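Ribokinase (Arabidopsis thaliana, PDB 6ILS) catalyses the ATP- and magnesium-dependent phosphorylation of D-ribose at O-5, giving ribose 5-phosphate that can be used for nucleotide, histidine and tryptophan synthesis or the pentose phosphate pathway. Local coordinates at residues A13-E18 with G34-G39; G96-M101 with I110-G115; V139-E144 with V162-D167; Q152-V157 with N177-S182. All blocks are in the same frame, centred on the assembly; numbering follows the deposited sequence.

In the fold
Contacts 1 and 2 build one small sheet, whose two inner strands, 12-18 and 96-102, join them through backbone hydrogen bonds such as I15 N to A98 O and V100 N to I15 O. The centre of contact 3, in the large sheet, lies about 8 Å from the centre of the chain, that of contact 4 about 17 Å, where the helix connecting the strands of contact 3 meets the next short helix. Contacts 2 and 3 are buried and mostly aliphatic, apart from H97 and the polar end of contact 3; contact 1 is partly buried, and contact 4 ends in an exposed salt bridge. Contacts 1 and 3 do not touch, but each brings a carboxylate, D14 or E144, to the ribose. Contacts 1 and 2 both touch the second subunit.

Contact 1 (A13-E18 with G34-G39); sequences ADIYVE and GQTLAG. With RIB (alpha-D-ribofuranose), chain F.
I15 and T36 sit across a non-hydrogen-bonded pair of two antiparallel strands, their side chains side by side and pointing the same way. I15 turns CG1 beside its own backbone N (chi1 -46°) and bends again at the next bond, which carries CD1 over to T36, 3.1 Å from OG1: a tight meeting of methyl and hydroxyl. H67 of the same chain packs on I15, and H67 of the second subunit reaches both I15 and T36. The other face carries D14, Y16, Q35 and L37. There Y16 CE2 approaches L37 CD1 obliquely at 4.3 Å, while the carbonyl oxygen of Q35 lies at the edge of the tyrosine ring. D14 with L37, and Y16 with Q35, exchange backbone hydrogen bonds in both directions. The strands belong to the small sheet that, as in other ribokinases of the PfkB family, forms a lid over the sugar and contributes to the dimer interface. D14 works as a two-pronged acceptor: its OD1 takes the hydroxyl of ribose O2 at a very short 2.5 Å, and its OD2 that of O3 at 2.6 Å. With an alanine here both carboxylate oxygens go, and the O2 and O3 hydroxyls of the ribose would probably lose their acceptors on this strand. G39 CA approaches D14 OD2 to 3.6 Å, and on this backbone a CB at G39 would lie too near that oxygen.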
# COMPACT_ATOMS: atom_id res chain seq x y z
N ALA B 13 -5.82 -0.77 -5.25
CA ALA B 13 -4.54 -0.07 -5.28
C ALA B 13 -3.49 -1.14 -5.56
O ALA B 13 -3.42 -2.14 -4.85
CB ALA B 13 -4.27 0.65 -3.97
N ASP B 14 -2.70 -0.94 -6.60
CA ASP B 14 -1.66 -1.89 -6.97
C ASP B 14 -0.33 -1.47 -6.34
O ASP B 14 0.22 -0.45 -6.72
CB ASP B 14 -1.55 -1.96 -8.49
CG ASP B 14 -2.74 -2.69 -9.14
OD1 ASP B 14 -3.38 -3.51 -8.45
OD2 ASP B 14 -3.00 -2.45 -10.34
N ILE B 15 0.14 -2.27 -5.39
CA ILE B 15 1.38 -1.97 -4.66
C ILE B 15 2.55 -2.76 -5.26
O ILE B 15 2.75 -3.93 -4.92
CB ILE B 15 1.29 -2.32 -3.17
CG1 ILE B 15 -0.02 -1.80 -2.54
CG2 ILE B 15 2.49 -1.74 -2.43
CD1 ILE B 15 -0.05 -0.34 -2.34
N TYR B 16 3.31 -2.12 -6.13
CA TYR B 16 4.45 -2.74 -6.79
C TYR B 16 5.73 -2.55 -6.01
O TYR B 16 6.09 -1.41 -5.70
CB TYR B 16 4.64 -2.16 -8.19
CG TYR B 16 3.48 -2.45 -9.10
CD1 TYR B 16 3.38 -3.68 -9.73
CD2 TYR B 16 2.50 -1.50 -9.33
CE1 TYR B 16 2.32 -3.96 -10.57
CE2 TYR B 16 1.43 -1.77 -10.16
CZ TYR B 16 1.35 -3.01 -10.78
OH TYR B 16 0.29 -3.28 -11.61
N VAL B 17 6.42 -3.64 -5.70
CA VAL B 17 7.75 -3.54 -5.12
C VAL B 17 8.75 -4.31 -5.98
O VAL B 17 8.54 -5.47 -6.33
CB VAL B 17 7.78 -4.04 -3.65
CG1 VAL B 17 6.89 -3.17 -2.76
CG2 VAL B 17 7.36 -5.50 -3.55
N GLU B 18 9.84 -3.63 -6.34
CA GLU B 18 10.93 -4.26 -7.09
C GLU B 18 11.90 -4.93 -6.13
O GLU B 18 12.55 -4.27 -5.32
CB GLU B 18 11.66 -3.23 -7.94
CG GLU B 18 10.92 -2.82 -9.18
CD GLU B 18 11.66 -1.74 -9.95
OE1 GLU B 18 12.91 -1.75 -9.92
OE2 GLU B 18 10.99 -0.89 -10.59
N GLY B 34 9.59 1.15 -5.53
CA GLY B 34 8.19 0.79 -5.57
C GLY B 34 7.33 1.92 -6.10
O GLY B 34 7.81 3.05 -6.31
N GLN B 35 6.06 1.61 -6.33
CA GLN B 35 5.09 2.59 -6.76
C GLN B 35 3.70 2.06 -6.45
O GLN B 35 3.46 0.86 -6.57
CB GLN B 35 5.24 2.87 -8.25
CG GLN B 35 4.62 4.17 -8.72
CD GLN B 35 5.01 4.51 -10.15
OE1 GLN B 35 5.78 3.78 -10.78
NE2 GLN B 35 4.46 5.61 -10.67
N THR B 36 2.80 2.93 -6.01
CA THR B 36 1.40 2.53 -5.78
C THR B 36 0.53 3.20 -6.83
O THR B 36 0.52 4.43 -6.94
CB THR B 36 0.91 2.91 -4.38
OG1 THR B 36 1.57 2.09 -3.40
CG2 THR B 36 -0.60 2.68 -4.27
N LEU B 37 -0.21 2.39 -7.59
CA LEU B 37 -1.00 2.92 -8.70
C LEU B 37 -2.46 2.47 -8.63
O LEU B 37 -2.77 1.43 -8.03
CB LEU B 37 -0.38 2.49 -10.04
CG LEU B 37 1.00 3.03 -10.41
CD1 LEU B 37 1.54 2.30 -11.63
CD2 LEU B 37 0.95 4.53 -10.66
N ALA B 38 -3.33 3.26 -9.24
CA ALA B 38 -4.74 2.92 -9.37
C ALA B 38 -4.91 1.77 -10.35
O ALA B 38 -4.35 1.79 -11.44
CB ALA B 38 -5.52 4.12 -9.84
N GLY B 39 -5.69 0.77 -9.96
CA GLY B 39 -5.87 -0.39 -10.81
C GLY B 39 -7.08 -1.20 -10.39
O GLY B 39 -8.04 -0.67 -9.83
O5 RIB F . -5.65 -6.57 -15.06
C5 RIB F . -4.93 -5.75 -14.19
C4 RIB F . -5.43 -5.82 -12.90
O4 RIB F . -5.52 -7.24 -12.39
C3 RIB F . -4.33 -5.17 -11.96
O3 RIB F . -4.58 -3.68 -11.93
C2 RIB F . -4.37 -5.79 -10.87
O2 RIB F . -4.90 -4.97 -9.75
C1 RIB F . -5.31 -7.15 -11.10
O1 RIB F . -6.51 -7.03 -10.43
O HOH W 1 -1.69 -0.29 -12.33

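Contact 2 (G96-M101 with I110-G115); sequences GHAVVM and IIIVGG
H97 and V113 form a hydrogen-bonded pair in a beta hairpin, strands 96-102 and 108-113, at one side of the small lid sheet. V113 lies over one face of the imidazole: its CB stands 3.7 Å from the ring centroid and 13° off the normal, a CH-pi contact, with CG2 3.4 Å from H97 NE2 and CG1 reaching CE1. The ring gets there because H97 takes the crowded position, CG between the backbone N and the carbonyl carbon (chi1 46°), so that it lies alongside the valine. Two further pairs fill the other face: A98 CB rests 3.7 Å from I112 CG1, and V100 and I110 run side by side, CG1 to CG1 at 3.9 Å. A98 also borders the ribose.

Around this first shell, H97 ND1 is fixed by a hydrogen bond with the carbonyl oxygen of T95, and the ring meets that of H67 of the same chain with planes about 45° apart. H97 NE2, by contrast, is buried against V113 and has no polar partner in the model. On the inner side A98 and V100 bond to strand 12-18. On the outer side I110, I111 and I112 pair in parallel with a strand of the second subunit, which carries the sheet across the dimer interface, and V99 packs on V99 of that subunit. At the open end of the hairpin, away from its turn, V113 O receives H97 N on a lone pair at 3.1 Å, while G96 CA lies 3.3 Å from the same oxygen.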
# COMPACT_ATOMS: atom_id res chain seq x y z
N GLY B 96 -9.81 -2.68 -1.79
CA GLY B 96 -9.02 -3.82 -2.21
C GLY B 96 -7.65 -3.39 -2.69
O GLY B 96 -7.45 -2.29 -3.19
N HIS B 97 -6.68 -4.27 -2.52
CA HIS B 97 -5.35 -3.96 -3.00
C HIS B 97 -4.60 -5.23 -3.35
O HIS B 97 -5.00 -6.33 -2.96
CB HIS B 97 -4.57 -3.10 -1.98
CG HIS B 97 -4.65 -3.59 -0.57
ND1 HIS B 97 -5.79 -3.47 0.20
CD2 HIS B 97 -3.72 -4.15 0.24
CE1 HIS B 97 -5.57 -3.96 1.40
NE2 HIS B 97 -4.31 -4.38 1.46
N ALA B 98 -3.54 -5.06 -4.12
CA ALA B 98 -2.72 -6.17 -4.59
C ALA B 98 -1.25 -5.83 -4.41
O ALA B 98 -0.76 -4.85 -4.96
CB ALA B 98 -3.02 -6.47 -6.06
N VAL B 99 -0.55 -6.64 -3.62
CA VAL B 99 0.89 -6.49 -3.48
C VAL B 99 1.58 -7.26 -4.60
O VAL B 99 1.58 -8.50 -4.61
CB VAL B 99 1.39 -7.00 -2.12
CG1 VAL B 99 2.91 -6.91 -2.04
CG2 VAL B 99 0.74 -6.19 -1.00
N VAL B 100 2.16 -6.53 -5.54
CA VAL B 100 2.79 -7.15 -6.70
C VAL B 100 4.32 -7.12 -6.56
O VAL B 100 4.96 -6.09 -6.77
CB VAL B 100 2.37 -6.45 -8.00
CG1 VAL B 100 2.94 -7.18 -9.21
CG2 VAL B 100 0.86 -6.36 -8.08
N MET B 101 4.89 -8.26 -6.18
CA MET B 101 6.34 -8.38 -6.01
C MET B 101 7.05 -8.75 -7.30
O MET B 101 7.11 -9.93 -7.68
CB MET B 101 6.65 -9.41 -4.93
CG MET B 101 6.18 -8.99 -3.57
SD MET B 101 5.77 -10.36 -2.50
CE MET B 101 5.32 -9.49 -1.01
N ILE B 110 2.09 -12.33 -6.66
CA ILE B 110 1.04 -11.40 -6.28
C ILE B 110 0.20 -11.88 -5.10
O ILE B 110 -0.20 -13.04 -5.05
CB ILE B 110 0.11 -11.10 -7.49
CG1 ILE B 110 0.90 -10.40 -8.59
CG2 ILE B 110 -1.09 -10.25 -7.06
CD1 ILE B 110 0.08 -9.85 -9.72
N ILE B 111 -0.02 -10.98 -4.14
CA ILE B 111 -0.98 -11.19 -3.06
C ILE B 111 -2.15 -10.22 -3.23
O ILE B 111 -1.95 -9.00 -3.28
CB ILE B 111 -0.35 -10.97 -1.67
CG1 ILE B 111 0.90 -11.83 -1.49
CG2 ILE B 111 -1.36 -11.26 -0.57
CD1 ILE B 111 1.47 -11.80 -0.09
N ILE B 112 -3.36 -10.76 -3.35
CA ILE B 112 -4.53 -9.92 -3.58
C ILE B 112 -5.43 -9.87 -2.34
O ILE B 112 -5.79 -10.90 -1.78
CB ILE B 112 -5.34 -10.39 -4.82
CG1 ILE B 112 -4.68 -9.83 -6.08
CG2 ILE B 112 -6.79 -9.92 -4.74
CD1 ILE B 112 -5.36 -10.16 -7.36
N VAL B 113 -5.73 -8.64 -1.91
CA VAL B 113 -6.65 -8.43 -0.80
C VAL B 113 -7.99 -8.01 -1.38
O VAL B 113 -8.08 -6.98 -2.05
CB VAL B 113 -6.14 -7.34 0.18
CG1 VAL B 113 -7.15 -7.13 1.31
CG2 VAL B 113 -4.78 -7.71 0.74
N GLY B 114 -9.01 -8.82 -1.13
CA GLY B 114 -10.32 -8.56 -1.69
C GLY B 114 -10.93 -7.28 -1.17
O GLY B 114 -11.44 -6.46 -1.94
N GLY B 115 -10.85 -7.11 0.15
CA GLY B 115 -11.39 -5.93 0.78
C GLY B 115 -12.82 -5.62 0.40
O GLY B 115 -13.66 -6.53 0.30

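Contact 3 (V139-E144 with V162-D167); sequences VLLQRE and VPVILD. With RIB (alpha-D-ribofuranose), chain F.
L140 and I165, with V139, L141, V164 and L166 on the reverse face, form a buried parallel strand pair, the two ends of a beta-alpha-beta crossover in the central sheet of the ribokinase fold. Four backbone hydrogen bonds stitch the strands together, from V139 N to P163 O at one end to D167 N to L141 O, 2.8 Å, at the other. L140 and I165 lie side by side, the CD2 branch of the leucine meeting I165 CB at 3.6 Å. On the reverse face L141 spreads its contacts: CD1 reaches V164 CG1 at 3.8 Å and CB touches L166 CD1 at 3.9 Å. L166 holds CG anti to the backbone N (chi1 172°), and the second torsion then turns CD1 to L141.

Polar groups gather toward the C-terminal ends of the strands. Q142 and D167 cross obliquely, amide and carboxylate planes 62° apart, and meet through carbon, Q142 CG lying 3.8 Å from D167 OD2. The polar work of D167 lies elsewhere, since OD1 takes the backbone N of G169 and a salt bridge with K225. Just beyond the strand, E144 extends to the sugar and its OE2 accepts the hydroxyl of ribose O1 at 2.6 Å, while OE1, bonded to S10 OG and K41 N, steadies the carboxylate. The two faces have different covers: A266 of helix 257-270 packs on L140 and I165, whereas helix 147-158 lays N150 and V153 on L141 and V157 on V164; within the sheet, strand 5-8 borders strand 138-143 along the edge away from 164-170.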
# COMPACT_ATOMS: atom_id res chain seq x y z
N VAL B 139 -22.67 -3.92 -20.75
CA VAL B 139 -22.22 -4.10 -19.38
C VAL B 139 -20.99 -5.01 -19.34
O VAL B 139 -20.96 -6.03 -20.03
CB VAL B 139 -23.35 -4.70 -18.48
CG1 VAL B 139 -22.83 -5.07 -17.10
CG2 VAL B 139 -24.49 -3.71 -18.37
N LEU B 140 -19.97 -4.62 -18.56
CA LEU B 140 -18.73 -5.39 -18.42
C LEU B 140 -18.53 -5.85 -17.00
O LEU B 140 -18.61 -5.02 -16.09
CB LEU B 140 -17.49 -4.56 -18.82
CG LEU B 140 -17.36 -3.94 -20.19
CD1 LEU B 140 -15.88 -3.57 -20.48
CD2 LEU B 140 -17.95 -4.84 -21.26
N LEU B 141 -18.27 -7.14 -16.82
CA LEU B 141 -17.98 -7.78 -15.54
C LEU B 141 -16.63 -8.48 -15.60
O LEU B 141 -16.14 -8.81 -16.69
CB LEU B 141 -19.09 -8.81 -15.21
CG LEU B 141 -20.52 -8.30 -15.39
CD1 LEU B 141 -21.52 -9.47 -15.28
CD2 LEU B 141 -20.86 -7.18 -14.35
N GLN B 142 -16.02 -8.71 -14.43
CA GLN B 142 -14.84 -9.56 -14.33
C GLN B 142 -15.03 -10.48 -13.12
O GLN B 142 -16.12 -10.56 -12.57
CB GLN B 142 -13.55 -8.74 -14.18
CG GLN B 142 -13.54 -7.43 -14.96
CD GLN B 142 -14.42 -6.36 -14.31
OE1 GLN B 142 -14.46 -6.21 -13.07
NE2 GLN B 142 -15.13 -5.62 -15.13
N ARG B 143 -13.96 -11.16 -12.69
CA ARG B 143 -14.11 -12.07 -11.56
C ARG B 143 -13.29 -11.67 -10.35
O ARG B 143 -12.53 -12.46 -9.80
CB ARG B 143 -13.78 -13.47 -12.02
CG ARG B 143 -14.70 -13.87 -13.15
CD ARG B 143 -15.05 -15.33 -13.14
NE ARG B 143 -15.68 -15.79 -11.90
CZ ARG B 143 -15.25 -16.84 -11.22
NH1 ARG B 143 -14.18 -17.50 -11.65
NH2 ARG B 143 -15.85 -17.22 -10.10
N GLU B 144 -13.49 -10.42 -9.93
CA GLU B 144 -12.80 -9.85 -8.76
C GLU B 144 -13.81 -9.25 -7.78
O GLU B 144 -13.43 -8.49 -6.88
CB GLU B 144 -11.78 -8.79 -9.22
CG GLU B 144 -10.61 -9.37 -10.01
CD GLU B 144 -9.45 -8.37 -10.21
OE1 GLU B 144 -9.69 -7.14 -10.26
OE2 GLU B 144 -8.30 -8.85 -10.30
N VAL B 162 -29.61 -5.98 -23.29
CA VAL B 162 -28.33 -5.33 -23.67
C VAL B 162 -27.16 -6.30 -23.45
O VAL B 162 -27.22 -7.15 -22.56
CB VAL B 162 -28.14 -3.97 -22.90
CG1 VAL B 162 -29.36 -3.65 -22.05
CG2 VAL B 162 -26.86 -3.96 -22.04
N PRO B 163 -26.09 -6.21 -24.26
CA PRO B 163 -25.02 -7.22 -24.18
C PRO B 163 -24.20 -7.19 -22.87
O PRO B 163 -23.88 -6.12 -22.36
CB PRO B 163 -24.13 -6.89 -25.37
CG PRO B 163 -24.45 -5.48 -25.72
CD PRO B 163 -25.84 -5.21 -25.31
N VAL B 164 -23.89 -8.37 -22.36
CA VAL B 164 -23.09 -8.51 -21.15
C VAL B 164 -21.82 -9.27 -21.45
O VAL B 164 -21.88 -10.40 -21.97
CB VAL B 164 -23.86 -9.24 -20.03
CG1 VAL B 164 -22.99 -9.37 -18.78
CG2 VAL B 164 -25.14 -8.51 -19.72
N ILE B 165 -20.69 -8.67 -21.12
CA ILE B 165 -19.39 -9.30 -21.31
C ILE B 165 -18.78 -9.67 -19.97
O ILE B 165 -18.68 -8.82 -19.07
CB ILE B 165 -18.40 -8.36 -22.08
CG1 ILE B 165 -19.01 -7.96 -23.43
CG2 ILE B 165 -17.04 -9.03 -22.23
CD1 ILE B 165 -18.14 -7.00 -24.26
N LEU B 166 -18.37 -10.92 -19.83
CA LEU B 166 -17.69 -11.38 -18.65
C LEU B 166 -16.24 -11.68 -18.97
O LEU B 166 -15.92 -12.62 -19.71
CB LEU B 166 -18.39 -12.61 -18.05
CG LEU B 166 -17.64 -13.28 -16.90
CD1 LEU B 166 -17.59 -12.40 -15.64
CD2 LEU B 166 -18.29 -14.65 -16.56
N ASP B 167 -15.36 -10.86 -18.41
CA ASP B 167 -13.93 -11.07 -18.48
C ASP B 167 -13.63 -12.12 -17.43
O ASP B 167 -14.15 -12.03 -16.31
CB ASP B 167 -13.18 -9.75 -18.25
CG ASP B 167 -11.69 -9.92 -18.03
OD1 ASP B 167 -11.12 -10.96 -18.41
OD2 ASP B 167 -11.07 -8.98 -17.46
O5 RIB F . -5.65 -6.57 -15.06
C5 RIB F . -4.93 -5.75 -14.19
C4 RIB F . -5.43 -5.82 -12.90
O4 RIB F . -5.52 -7.24 -12.39
C3 RIB F . -4.33 -5.17 -11.96
O3 RIB F . -4.58 -3.68 -11.93
C2 RIB F . -4.37 -5.79 -10.87
O2 RIB F . -4.90 -4.97 -9.75
C1 RIB F . -5.31 -7.15 -11.10
O1 RIB F . -6.51 -7.03 -10.43

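Contact 4 (Q152-V157 with N177-S182); sequences QVAKAV and NELLDS
A154 and S182 mark the nearest approach of helix 147-158 to segment 177-182, which starts with the short helix 177-180, their CA atoms 5.5 Å apart. At this point the methyl of A154 points at the other segment and touches S182 CB at 3.7 Å, and the same methyl meets L179 CD1 at 4.2 Å. K155 runs outward from here as an extended chain. Its CG passes S182 OG at 3.6 Å, and its far end crosses the E178 side chain at about a right angle, NZ reaching OE2 in a salt bridge whose modelled length is too short to be taken literally. S182 OG turns back on its own segment and donates to E178 O at 2.8 Å, nearly along the C=O axis, so one residue supplies both a main-chain acceptor for S182 and a carboxylate for K155. A glycine here takes away CB and OG and is likely to open a gap beside A154 and to leave the E178 carbonyl without its hydroxyl donor. Deeper in, L179 packs on L166 of the central sheet. The contact thus grades from methyl packing at A154 to an ion pair between exposed residues, whose strength solvent would probably weaken.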
# COMPACT_ATOMS: atom_id res chain seq x y z
N GLN B 152 -26.49 -11.48 -10.23
CA GLN B 152 -27.61 -10.56 -10.15
C GLN B 152 -27.55 -9.47 -11.23
O GLN B 152 -28.58 -9.07 -11.76
CB GLN B 152 -27.66 -9.91 -8.76
CG GLN B 152 -27.92 -10.91 -7.63
CD GLN B 152 -27.89 -10.26 -6.26
OE1 GLN B 152 -28.63 -9.30 -5.99
NE2 GLN B 152 -27.02 -10.75 -5.39
N VAL B 153 -26.36 -8.98 -11.53
CA VAL B 153 -26.23 -7.93 -12.54
C VAL B 153 -26.56 -8.49 -13.93
O VAL B 153 -27.33 -7.90 -14.69
CB VAL B 153 -24.80 -7.34 -12.54
CG1 VAL B 153 -24.57 -6.47 -13.78
CG2 VAL B 153 -24.58 -6.53 -11.27
N ALA B 154 -25.98 -9.63 -14.25
CA ALA B 154 -26.16 -10.23 -15.57
C ALA B 154 -27.63 -10.54 -15.82
O ALA B 154 -28.17 -10.23 -16.88
CB ALA B 154 -25.32 -11.47 -15.70
N LYS B 155 -28.29 -11.13 -14.81
CA LYS B 155 -29.71 -11.46 -14.93
C LYS B 155 -30.57 -10.22 -15.10
O LYS B 155 -31.55 -10.23 -15.85
CB LYS B 155 -30.18 -12.27 -13.71
CG LYS B 155 -29.70 -13.70 -13.75
CD LYS B 155 -30.24 -14.53 -12.61
CE LYS B 155 -29.68 -15.94 -12.70
NZ LYS B 155 -30.29 -16.88 -11.72
N ALA B 156 -30.18 -9.13 -14.45
CA ALA B 156 -30.91 -7.87 -14.56
C ALA B 156 -30.78 -7.27 -15.96
O ALA B 156 -31.60 -6.45 -16.37
CB ALA B 156 -30.42 -6.87 -13.52
N VAL B 157 -29.74 -7.66 -16.69
CA VAL B 157 -29.55 -7.11 -18.02
C VAL B 157 -30.23 -7.97 -19.06
O VAL B 157 -30.96 -7.45 -19.89
CB VAL B 157 -28.09 -6.98 -18.40
CG1 VAL B 157 -28.01 -6.35 -19.75
CG2 VAL B 157 -27.34 -6.12 -17.38
N ASN B 177 -22.47 -21.92 -13.57
CA ASN B 177 -23.20 -22.02 -14.84
C ASN B 177 -24.33 -21.04 -14.90
O ASN B 177 -24.75 -20.63 -15.98
CB ASN B 177 -23.72 -23.44 -15.04
CG ASN B 177 -22.62 -24.40 -15.35
OD1 ASN B 177 -21.85 -24.18 -16.28
ND2 ASN B 177 -22.51 -25.46 -14.55
N GLU B 178 -24.84 -20.69 -13.74
CA GLU B 178 -25.88 -19.69 -13.63
C GLU B 178 -25.34 -18.37 -14.20
O GLU B 178 -26.08 -17.60 -14.81
CB GLU B 178 -26.30 -19.54 -12.17
CG GLU B 178 -27.48 -18.66 -11.96
CD GLU B 178 -27.86 -18.59 -10.51
OE1 GLU B 178 -27.07 -19.08 -9.67
OE2 GLU B 178 -28.93 -18.03 -10.20
N LEU B 179 -24.05 -18.15 -14.02
CA LEU B 179 -23.45 -16.91 -14.53
C LEU B 179 -23.22 -17.03 -16.03
O LEU B 179 -23.63 -16.14 -16.79
CB LEU B 179 -22.14 -16.61 -13.79
CG LEU B 179 -21.43 -15.31 -14.22
CD1 LEU B 179 -22.38 -14.12 -14.19
CD2 LEU B 179 -20.21 -15.07 -13.35
N LEU B 180 -22.57 -18.11 -16.46
CA LEU B 180 -22.36 -18.38 -17.89
C LEU B 180 -23.67 -18.30 -18.69
O LEU B 180 -23.69 -17.78 -19.81
CB LEU B 180 -21.70 -19.75 -18.08
CG LEU B 180 -20.30 -19.92 -17.49
CD1 LEU B 180 -19.81 -21.35 -17.59
CD2 LEU B 180 -19.30 -18.97 -18.17
N ASP B 181 -24.77 -18.80 -18.13
CA ASP B 181 -26.05 -18.76 -18.82
C ASP B 181 -26.64 -17.37 -18.98
O ASP B 181 -27.59 -17.18 -19.74
CB ASP B 181 -27.10 -19.63 -18.09
CG ASP B 181 -27.02 -21.09 -18.47
OD1 ASP B 181 -26.68 -21.40 -19.64
OD2 ASP B 181 -27.32 -21.94 -17.61
N SER B 182 -26.11 -16.40 -18.25
CA SER B 182 -26.72 -15.07 -18.20
C SER B 182 -25.92 -13.99 -18.93
O SER B 182 -26.37 -12.86 -19.04
CB SER B 182 -26.93 -14.64 -16.75
OG SER B 182 -27.63 -15.63 -16.01